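Local coordinates for CELL WALL surface anchor family protein (Streptococcus pneumoniae, PDB 2WW8), which is an adhesin of the pneumococcal pilus, probably at its tip, and probably attaches it to host cells through an integrin-like, metal-binding domain, at residues L230-N242 with V338-Y352. Numbering follows the deposited sequence.
Sequences LLDNSNSMSNIRN and VPTEAEDHDGNRLMY. With MG (magnesium ion), chain B.
Asn235 lays its amide over the ring of Tyr352, ND2 above the ring centre and the two planes 22° apart, and the same nitrogen donates to Tyr352 O at 3.1 Å, almost straight and on a lone pair of that carbonyl. The pair illustrates how side-chain amides can tie a metal-binding turn to a long loop. At the buried end, Leu231 CD2 reaches the Pro339 ring at CD, 3.7 Å away. Next to it, Asn233, its CG trans to the backbone N (chi1 -167°), directs ND2 to Glu341 O at 2.9 Å. The methyl of Ala342 packs against the turn, CB 3.5 Å from Ser238 N, while Asn239 ND2 holds Thr340 O at 2.8 Å. Ser238 OG approaches Asp344 OD1 from above the carboxylate plane at 2.6 Å, and one water joins Asn239 N and Ala342 N.

The outer side is looser and charged. Arg241 NH2 reaches His345 O at 2.9 Å, in the guanidinium plane, but its bond to Glu343 O is weak, as is the salt bridge from NH1 to exposed Asp346. NE turns back to Asn235 O, which also receives Ser238 N from the opposite face.

Ser234 and Ser236 on this turn bind magnesium through their OG atoms, with Asp387 and three waters, while Asp232 OD1 accepts from Ser234 N in an Asx turn: the DxSxS pattern of a MIDAS in an integrin I-like (von Willebrand A) domain. Amide-to-carbonyl bonds, with one serine-carboxylate and one arginine link, thus hold the turn behind the metal, and 338-352 supplies no ligand: Glu343 pairs with His345, Asp344 with Ser238.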
ATOM      1  N   LEU A 230     -26.487  23.605  11.344  1.00 14.69           N
ATOM      2  CA  LEU A 230     -26.760  24.971  10.911  1.00 13.54           C
ATOM      3  C   LEU A 230     -25.468  25.738  11.065  1.00 14.64           C
ATOM      4  O   LEU A 230     -24.866  25.692  12.124  1.00 12.60           O
ATOM      5  CB  LEU A 230     -27.712  25.712  11.857  1.00 15.58           C
ATOM      6  CG  LEU A 230     -29.142  25.200  12.015  1.00 18.19           C
ATOM      7  CD1 LEU A 230     -29.935  26.072  12.985  1.00 17.01           C
ATOM      8  CD2 LEU A 230     -29.763  25.286  10.619  1.00 19.57           C
ATOM      9  N   LEU A 231     -25.048  26.440  10.024  1.00 11.70           N
ATOM     10  CA  LEU A 231     -23.717  27.006  10.067  1.00 12.88           C
ATOM     11  C   LEU A 231     -23.786  28.504   9.658  1.00 13.71           C
ATOM     12  O   LEU A 231     -24.194  28.823   8.532  1.00 14.35           O
ATOM     13  CB  LEU A 231     -22.844  26.245   9.077  1.00 13.54           C
ATOM     14  CG  LEU A 231     -21.425  26.836   8.864  1.00 16.42           C
ATOM     15  CD1 LEU A 231     -20.629  26.921  10.180  1.00 15.55           C
ATOM     16  CD2 LEU A 231     -20.629  25.963   7.794  1.00 12.43           C
ATOM     17  N   ASP A 232     -23.448  29.375  10.597  1.00 13.41           N
ATOM     18  CA  ASP A 232     -23.382  30.834  10.384  1.00 14.02           C
ATOM     19  C   ASP A 232     -22.275  31.183   9.379  1.00 13.53           C
ATOM     20  O   ASP A 232     -21.100  30.804   9.527  1.00 13.62           O
ATOM     21  CB  ASP A 232     -23.249  31.462  11.808  1.00 13.69           C
ATOM     22  CG  ASP A 232     -23.123  32.992  11.855  1.00 17.80           C
ATOM     23  OD1 ASP A 232     -22.802  33.651  10.837  1.00 19.21           O
ATOM     24  OD2 ASP A 232     -23.358  33.473  13.000  1.00 11.72           O
ATOM     25  N   ASN A 233     -22.651  31.875   8.298  1.00 11.46           N
ATOM     26  CA  ASN A 233     -21.662  32.334   7.297  1.00 12.06           C
ATOM     27  C   ASN A 233     -21.750  33.886   7.197  1.00 12.52           C
ATOM     28  O   ASN A 233     -21.530  34.453   6.114  1.00 14.02           O
ATOM     29  CB  ASN A 233     -21.881  31.652   5.941  1.00 11.17           C
ATOM     30  CG  ASN A 233     -20.710  31.827   4.942  1.00 14.88           C
ATOM     31  OD1 ASN A 233     -20.960  32.256   3.824  1.00 20.32           O
ATOM     32  ND2 ASN A 233     -19.484  31.555   5.328  1.00 14.29           N
ATOM     33  N   SER A 234     -22.084  34.559   8.306  1.00 12.63           N
ATOM     34  CA  SER A 234     -22.185  36.023   8.348  1.00 14.36           C
ATOM     35  C   SER A 234     -20.764  36.646   8.093  1.00 13.86           C
ATOM     36  O   SER A 234     -19.732  35.965   8.200  1.00 10.99           O
ATOM     37  CB  SER A 234     -22.788  36.507   9.684  1.00 15.95           C
ATOM     38  OG  SER A 234     -21.901  36.076  10.721  1.00 16.02           O
ATOM     39  N   ASN A 235     -20.711  37.938   7.750  1.00 13.09           N
ATOM     40  CA  ASN A 235     -19.452  38.599   7.371  1.00 13.76           C
ATOM     41  C   ASN A 235     -18.360  38.482   8.457  1.00 12.67           C
ATOM     42  O   ASN A 235     -17.194  38.310   8.133  1.00 14.63           O
ATOM     43  CB  ASN A 235     -19.748  40.091   7.130  1.00 12.16           C
ATOM     44  CG  ASN A 235     -20.680  40.314   5.947  1.00 14.45           C
ATOM     45  OD1 ASN A 235     -20.752  39.485   5.048  1.00 15.96           O
ATOM     46  ND2 ASN A 235     -21.407  41.415   5.964  1.00 11.82           N
ATOM     47  N   SER A 236     -18.744  38.599   9.736  1.00 13.43           N
ATOM     48  CA  SER A 236     -17.835  38.459  10.868  1.00 16.08           C
ATOM     49  C   SER A 236     -17.087  37.123  10.847  1.00 15.68           C
ATOM     50  O   SER A 236     -16.081  36.980  11.535  1.00 13.50           O
ATOM     51  CB  SER A 236     -18.629  38.498  12.173  1.00 15.76           C
ATOM     52  OG  SER A 236     -19.597  37.459  12.242  1.00 16.31           O
ATOM     53  N   MET A 237     -17.604  36.115  10.126  1.00 15.33           N
ATOM     54  CA  MET A 237     -16.844  34.844  10.041  1.00 14.04           C
ATOM     55  C   MET A 237     -15.633  34.916   9.116  1.00 12.72           C
ATOM     56  O   MET A 237     -14.843  34.004   9.095  1.00 12.52           O
ATOM     57  CB  MET A 237     -17.743  33.660   9.596  1.00 14.60           C
ATOM     58  CG  MET A 237     -18.937  33.393  10.521  1.00 13.53           C
ATOM     59  SD  MET A 237     -18.336  32.525  11.985  1.00 17.78           S
ATOM     60  CE  MET A 237     -17.996  30.878  11.354  1.00 15.27           C
ATOM     61  N   SER A 238     -15.525  35.943   8.278  1.00 10.73           N
ATOM     62  CA  SER A 238     -14.365  36.149   7.419  1.00 11.67           C
ATOM     63  C   SER A 238     -13.029  35.834   8.087  1.00 12.96           C
ATOM     64  O   SER A 238     -12.758  36.299   9.207  1.00 12.81           O
ATOM     65  CB  SER A 238     -14.370  37.637   7.003  1.00 12.29           C
ATOM     66  OG  SER A 238     -13.095  37.977   6.518  1.00 16.84           O
ATOM     67  N   ASN A 239     -12.163  35.084   7.410  1.00 12.37           N
ATOM     68  CA  ASN A 239     -11.040  34.421   8.064  1.00 13.91           C
ATOM     69  C   ASN A 239     -10.040  35.453   8.644  1.00 15.67           C
ATOM     70  O   ASN A 239      -9.393  35.222   9.697  1.00 12.16           O
ATOM     71  CB  ASN A 239     -10.357  33.516   7.031  1.00 12.57           C
ATOM     72  CG  ASN A 239     -11.101  32.192   6.866  1.00 18.70           C
ATOM     73  OD1 ASN A 239     -11.648  31.680   7.832  1.00 18.38           O
ATOM     74  ND2 ASN A 239     -11.170  31.666   5.663  1.00 13.51           N
ATOM     75  N   ILE A 240      -9.903  36.581   7.923  1.00 16.39           N
ATOM     76  CA  ILE A 240      -8.884  37.565   8.293  1.00 16.97           C
ATOM     77  C   ILE A 240      -9.501  38.420   9.405  1.00 16.64           C
ATOM     78  O   ILE A 240      -8.759  39.056  10.140  1.00 16.75           O
ATOM     79  CB  ILE A 240      -8.380  38.438   7.112  1.00 18.52           C
ATOM     80  CG1 ILE A 240      -9.515  39.266   6.490  1.00 20.16           C
ATOM     81  CG2 ILE A 240      -7.611  37.582   6.081  1.00 19.33           C
ATOM     82  CD1 ILE A 240      -8.914  40.388   5.560  1.00 26.32           C
ATOM     83  N   ARG A 241     -10.825  38.397   9.601  1.00 16.26           N
ATOM     84  CA  ARG A 241     -11.363  39.249  10.671  1.00 15.76           C
ATOM     85  C   ARG A 241     -10.995  38.743  12.060  1.00 15.32           C
ATOM     86  O   ARG A 241     -10.488  37.615  12.210  1.00 13.62           O
ATOM     87  CB  ARG A 241     -12.850  39.536  10.564  1.00 15.26           C
ATOM     88  CG  ARG A 241     -13.223  40.483   9.385  1.00 20.16           C
ATOM     89  CD  ARG A 241     -14.716  40.984   9.457  1.00 26.58           C
ATOM     90  NE  ARG A 241     -15.433  40.814   8.180  1.00 34.37           N
ATOM     91  CZ  ARG A 241     -15.481  41.642   7.136  1.00 30.63           C
ATOM     92  NH1 ARG A 241     -14.900  42.819   7.150  1.00 29.31           N
ATOM     93  NH2 ARG A 241     -16.136  41.269   6.043  1.00 32.18           N
ATOM     94  N   ASN A 242     -11.294  39.559  13.073  1.00 14.37           N
ATOM     95  CA  ASN A 242     -11.134  39.122  14.463  1.00 14.61           C
ATOM     96  C   ASN A 242      -9.690  38.781  14.779  1.00 14.48           C
ATOM     97  O   ASN A 242      -9.442  37.752  15.446  1.00 14.66           O
ATOM     98  CB  ASN A 242     -12.073  37.950  14.798  1.00 13.53           C
ATOM     99  CG  ASN A 242     -13.460  38.174  14.227  1.00 13.69           C
ATOM    100  OD1 ASN A 242     -14.146  39.086  14.668  1.00 14.52           O
ATOM    101  ND2 ASN A 242     -13.875  37.359  13.260  1.00 12.04           N
ATOM    102  N   VAL A 338     -19.860  22.805   2.199  1.00 14.35           N
ATOM    103  CA  VAL A 338     -19.488  23.493   3.443  1.00 13.64           C
ATOM    104  C   VAL A 338     -18.541  24.674   3.091  1.00 13.21           C
ATOM    105  O   VAL A 338     -17.518  24.421   2.513  1.00 15.08           O
ATOM    106  CB  VAL A 338     -18.817  22.551   4.447  1.00 14.15           C
ATOM    107  CG1 VAL A 338     -18.441  23.353   5.684  1.00 12.96           C
ATOM    108  CG2 VAL A 338     -19.768  21.385   4.850  1.00 12.74           C
ATOM    109  N   PRO A 339     -18.877  25.933   3.455  1.00 12.36           N
ATOM    110  CA  PRO A 339     -18.022  27.060   3.127  1.00 13.65           C
ATOM    111  C   PRO A 339     -16.783  27.066   4.055  1.00 14.68           C
ATOM    112  O   PRO A 339     -16.923  26.726   5.247  1.00 13.56           O
ATOM    113  CB  PRO A 339     -18.923  28.270   3.435  1.00 12.32           C
ATOM    114  CG  PRO A 339     -19.789  27.792   4.572  1.00 12.45           C
ATOM    115  CD  PRO A 339     -20.076  26.352   4.204  1.00 12.70           C
ATOM    116  N   THR A 340     -15.631  27.479   3.526  1.00 12.86           N
ATOM    117  CA  THR A 340     -14.467  27.774   4.403  1.00 15.95           C
ATOM    118  C   THR A 340     -14.010  29.244   4.333  1.00 16.46           C
ATOM    119  O   THR A 340     -12.892  29.583   4.768  1.00 15.53           O
ATOM    120  CB  THR A 340     -13.251  26.875   4.054  1.00 17.24           C
ATOM    121  OG1 THR A 340     -12.994  26.987   2.645  1.00 18.43           O
ATOM    122  CG2 THR A 340     -13.565  25.433   4.426  1.00 17.74           C
ATOM    123  N   GLU A 341     -14.879  30.078   3.757  1.00 14.97           N
ATOM    124  CA  GLU A 341     -14.653  31.527   3.635  1.00 16.12           C
ATOM    125  C   GLU A 341     -15.999  32.163   3.884  1.00 14.73           C
ATOM    126  O   GLU A 341     -17.044  31.490   3.708  1.00 15.98           O
ATOM    127  CB  GLU A 341     -14.244  31.880   2.185  1.00 17.70           C
ATOM    128  CG  GLU A 341     -13.074  31.061   1.603  1.00 23.25           C
ATOM    129  CD  GLU A 341     -11.695  31.440   2.147  1.00 31.81           C
ATOM    130  OE1 GLU A 341     -11.526  32.497   2.814  1.00 35.46           O
ATOM    131  OE2 GLU A 341     -10.743  30.669   1.896  1.00 34.06           O
ATOM    132  N   ALA A 342     -15.972  33.447   4.226  1.00 13.04           N
ATOM    133  CA  ALA A 342     -17.122  34.317   4.272  1.00 13.97           C
ATOM    134  C   ALA A 342     -16.709  35.593   3.517  1.00 17.05           C
ATOM    135  O   ALA A 342     -15.592  35.730   3.046  1.00 18.87           O
ATOM    136  CB  ALA A 342     -17.498  34.628   5.743  1.00 11.17           C
ATOM    137  N   GLU A 343     -17.593  36.573   3.396  1.00 19.16           N
ATOM    138  CA  GLU A 343     -17.323  37.691   2.535  1.00 20.39           C
ATOM    139  C   GLU A 343     -16.283  38.547   3.292  1.00 23.17           C
ATOM    140  O   GLU A 343     -16.576  39.023   4.406  1.00 23.24           O
ATOM    141  CB  GLU A 343     -18.650  38.418   2.273  1.00 18.95           C
ATOM    142  CG  GLU A 343     -18.393  39.748   1.612  1.00 24.57           C
ATOM    143  CD  GLU A 343     -17.683  39.515   0.270  1.00 25.94           C
ATOM    144  OE1 GLU A 343     -18.167  38.627  -0.499  1.00 28.58           O
ATOM    145  OE2 GLU A 343     -16.645  40.186   0.069  1.00 27.67           O
ATOM    146  N   ASP A 344     -15.081  38.669   2.713  1.00 23.35           N
ATOM    147  CA  ASP A 344     -13.913  39.365   3.296  1.00 26.99           C
ATOM    148  C   ASP A 344     -13.862  40.899   3.185  1.00 26.30           C
ATOM    149  O   ASP A 344     -13.200  41.597   3.979  1.00 25.35           O
ATOM    150  CB  ASP A 344     -12.612  38.861   2.663  1.00 25.39           C
ATOM    151  CG  ASP A 344     -12.281  37.438   3.084  1.00 33.28           C
ATOM    152  OD1 ASP A 344     -12.867  36.967   4.104  1.00 32.86           O
ATOM    153  OD2 ASP A 344     -11.415  36.816   2.402  1.00 37.14           O
ATOM    154  N   HIS A 345     -14.519  41.407   2.151  1.00 26.94           N
ATOM    155  CA  HIS A 345     -14.535  42.842   1.848  1.00 27.11           C
ATOM    156  C   HIS A 345     -15.469  43.571   2.823  1.00 26.77           C
ATOM    157  O   HIS A 345     -16.138  42.917   3.619  1.00 23.35           O
ATOM    158  CB  HIS A 345     -14.969  43.002   0.386  1.00 28.75           C
ATOM    159  CG  HIS A 345     -14.060  42.271  -0.557  1.00 28.69           C
ATOM    160  ND1 HIS A 345     -14.277  40.963  -0.947  1.00 30.54           N
ATOM    161  CD2 HIS A 345     -12.869  42.634  -1.094  1.00 33.12           C
ATOM    162  CE1 HIS A 345     -13.274  40.564  -1.714  1.00 31.86           C
ATOM    163  NE2 HIS A 345     -12.404  41.558  -1.821  1.00 34.69           N
ATOM    164  N   ASP A 346     -15.451  44.902   2.773  1.00 25.42           N
ATOM    165  CA  ASP A 346     -16.475  45.717   3.414  1.00 27.11           C
ATOM    166  C   ASP A 346     -17.658  45.930   2.448  1.00 25.77           C
ATOM    167  O   ASP A 346     -17.821  45.216   1.430  1.00 25.29           O
ATOM    168  CB  ASP A 346     -15.853  47.028   3.941  1.00 26.92           C
ATOM    169  CG  ASP A 346     -14.599  46.763   4.830  1.00 35.58           C
ATOM    170  OD1 ASP A 346     -14.380  45.598   5.272  1.00 39.57           O
ATOM    171  OD2 ASP A 346     -13.804  47.699   5.119  1.00 37.82           O
ATOM    172  N   GLY A 347     -18.479  46.911   2.796  1.00 23.53           N
ATOM    173  CA  GLY A 347     -19.736  47.150   2.129  1.00 22.85           C
ATOM    174  C   GLY A 347     -19.675  47.544   0.670  1.00 23.07           C
ATOM    175  O   GLY A 347     -20.742  47.789   0.053  1.00 25.24           O
ATOM    176  N   ASN A 348     -18.466  47.645   0.117  1.00 20.68           N
ATOM    177  CA  ASN A 348     -18.357  47.922  -1.314  1.00 20.61           C
ATOM    178  C   ASN A 348     -18.655  46.683  -2.188  1.00 20.33           C
ATOM    179  O   ASN A 348     -18.901  46.813  -3.407  1.00 20.79           O
ATOM    180  CB  ASN A 348     -17.011  48.538  -1.671  1.00 19.48           C
ATOM    181  CG  ASN A 348     -15.855  47.727  -1.157  1.00 22.68           C
ATOM    182  OD1 ASN A 348     -15.717  47.483   0.070  1.00 23.11           O
ATOM    183  ND2 ASN A 348     -15.027  47.271  -2.090  1.00 20.84           N
ATOM    184  N   ARG A 349     -18.649  45.505  -1.573  1.00 16.84           N
ATOM    185  CA  ARG A 349     -19.105  44.315  -2.268  1.00 17.96           C
ATOM    186  C   ARG A 349     -20.599  44.137  -2.114  1.00 16.42           C
ATOM    187  O   ARG A 349     -21.138  44.220  -1.026  1.00 17.30           O
ATOM    188  CB  ARG A 349     -18.426  43.027  -1.780  1.00 18.58           C
ATOM    189  CG  ARG A 349     -16.999  42.850  -2.339  1.00 23.49           C
ATOM    190  CD  ARG A 349     -16.909  43.178  -3.848  1.00 25.96           C
ATOM    191  NE  ARG A 349     -15.571  43.119  -4.459  1.00 26.70           N
ATOM    192  CZ  ARG A 349     -14.900  41.996  -4.733  1.00 26.57           C
ATOM    193  NH1 ARG A 349     -15.399  40.790  -4.482  1.00 31.25           N
ATOM    194  NH2 ARG A 349     -13.699  42.071  -5.268  1.00 23.43           N
ATOM    195  N   LEU A 350     -21.258  43.804  -3.216  1.00 15.10           N
ATOM    196  CA  LEU A 350     -22.635  43.361  -3.165  1.00 13.53           C
ATOM    197  C   LEU A 350     -22.833  42.210  -2.159  1.00 13.81           C
ATOM    198  O   LEU A 350     -23.779  42.224  -1.387  1.00 12.02           O
ATOM    199  CB  LEU A 350     -23.041  42.929  -4.575  1.00 14.82           C
ATOM    200  CG  LEU A 350     -24.408  42.194  -4.647  1.00 23.83           C
ATOM    201  CD1 LEU A 350     -25.486  43.258  -4.493  1.00 16.62           C
ATOM    202  CD2 LEU A 350     -24.512  41.490  -6.031  1.00 25.04           C
ATOM    203  N   MET A 351     -21.980  41.185  -2.128  1.00 13.57           N
ATOM    204  CA  MET A 351     -22.324  40.036  -1.286  1.00 13.72           C
ATOM    205  C   MET A 351     -22.274  40.332   0.193  1.00 13.33           C
ATOM    206  O   MET A 351     -22.872  39.610   0.989  1.00 15.49           O
ATOM    207  CB  MET A 351     -21.461  38.811  -1.573  1.00 14.54           C
ATOM    208  CG  MET A 351     -21.534  38.381  -3.064  1.00 15.98           C
ATOM    209  SD  MET A 351     -23.274  37.889  -3.479  1.00 23.60           S
ATOM    210  CE  MET A 351     -23.612  36.725  -2.143  1.00 18.94           C
ATOM    211  N   TYR A 352     -21.552  41.383   0.561  1.00 12.26           N
ATOM    212  CA  TYR A 352     -21.539  41.854   1.964  1.00 12.49           C
ATOM    213  C   TYR A 352     -22.950  42.194   2.435  1.00 11.90           C
ATOM    214  O   TYR A 352     -23.300  42.025   3.629  1.00 12.83           O
ATOM    215  CB  TYR A 352     -20.581  43.070   1.963  1.00 12.59           C
ATOM    216  CG  TYR A 352     -20.398  43.706   3.327  1.00 13.23           C
ATOM    217  CD1 TYR A 352     -21.366  44.564   3.852  1.00 17.13           C
ATOM    218  CD2 TYR A 352     -19.293  43.367   4.119  1.00 17.50           C
ATOM    219  CE1 TYR A 352     -21.204  45.128   5.143  1.00 18.81           C
ATOM    220  CE2 TYR A 352     -19.129  43.920   5.394  1.00 17.42           C
ATOM    221  CZ  TYR A 352     -20.060  44.806   5.859  1.00 15.37           C
ATOM    222  OH  TYR A 352     -19.884  45.357   7.095  1.00 25.60           O
TER
HETATM  223 MG    MG B1000     -21.654  36.907  12.723  1.00 21.09          MG
HETATM  224  O   HOH W   1     -23.483  36.072  13.274  1.00 16.77           O
HETATM  225  O   HOH W   2     -20.724  36.612   4.371  1.00 18.61           O
HETATM  226  O   HOH W   3     -12.959  34.346   4.687  1.00 13.18           O
HETATM  227  O   HOH W   4     -22.284  38.735  12.101  1.00 18.96           O
HETATM  228  O   HOH W   5     -21.130  37.866  14.512  1.00 19.78           O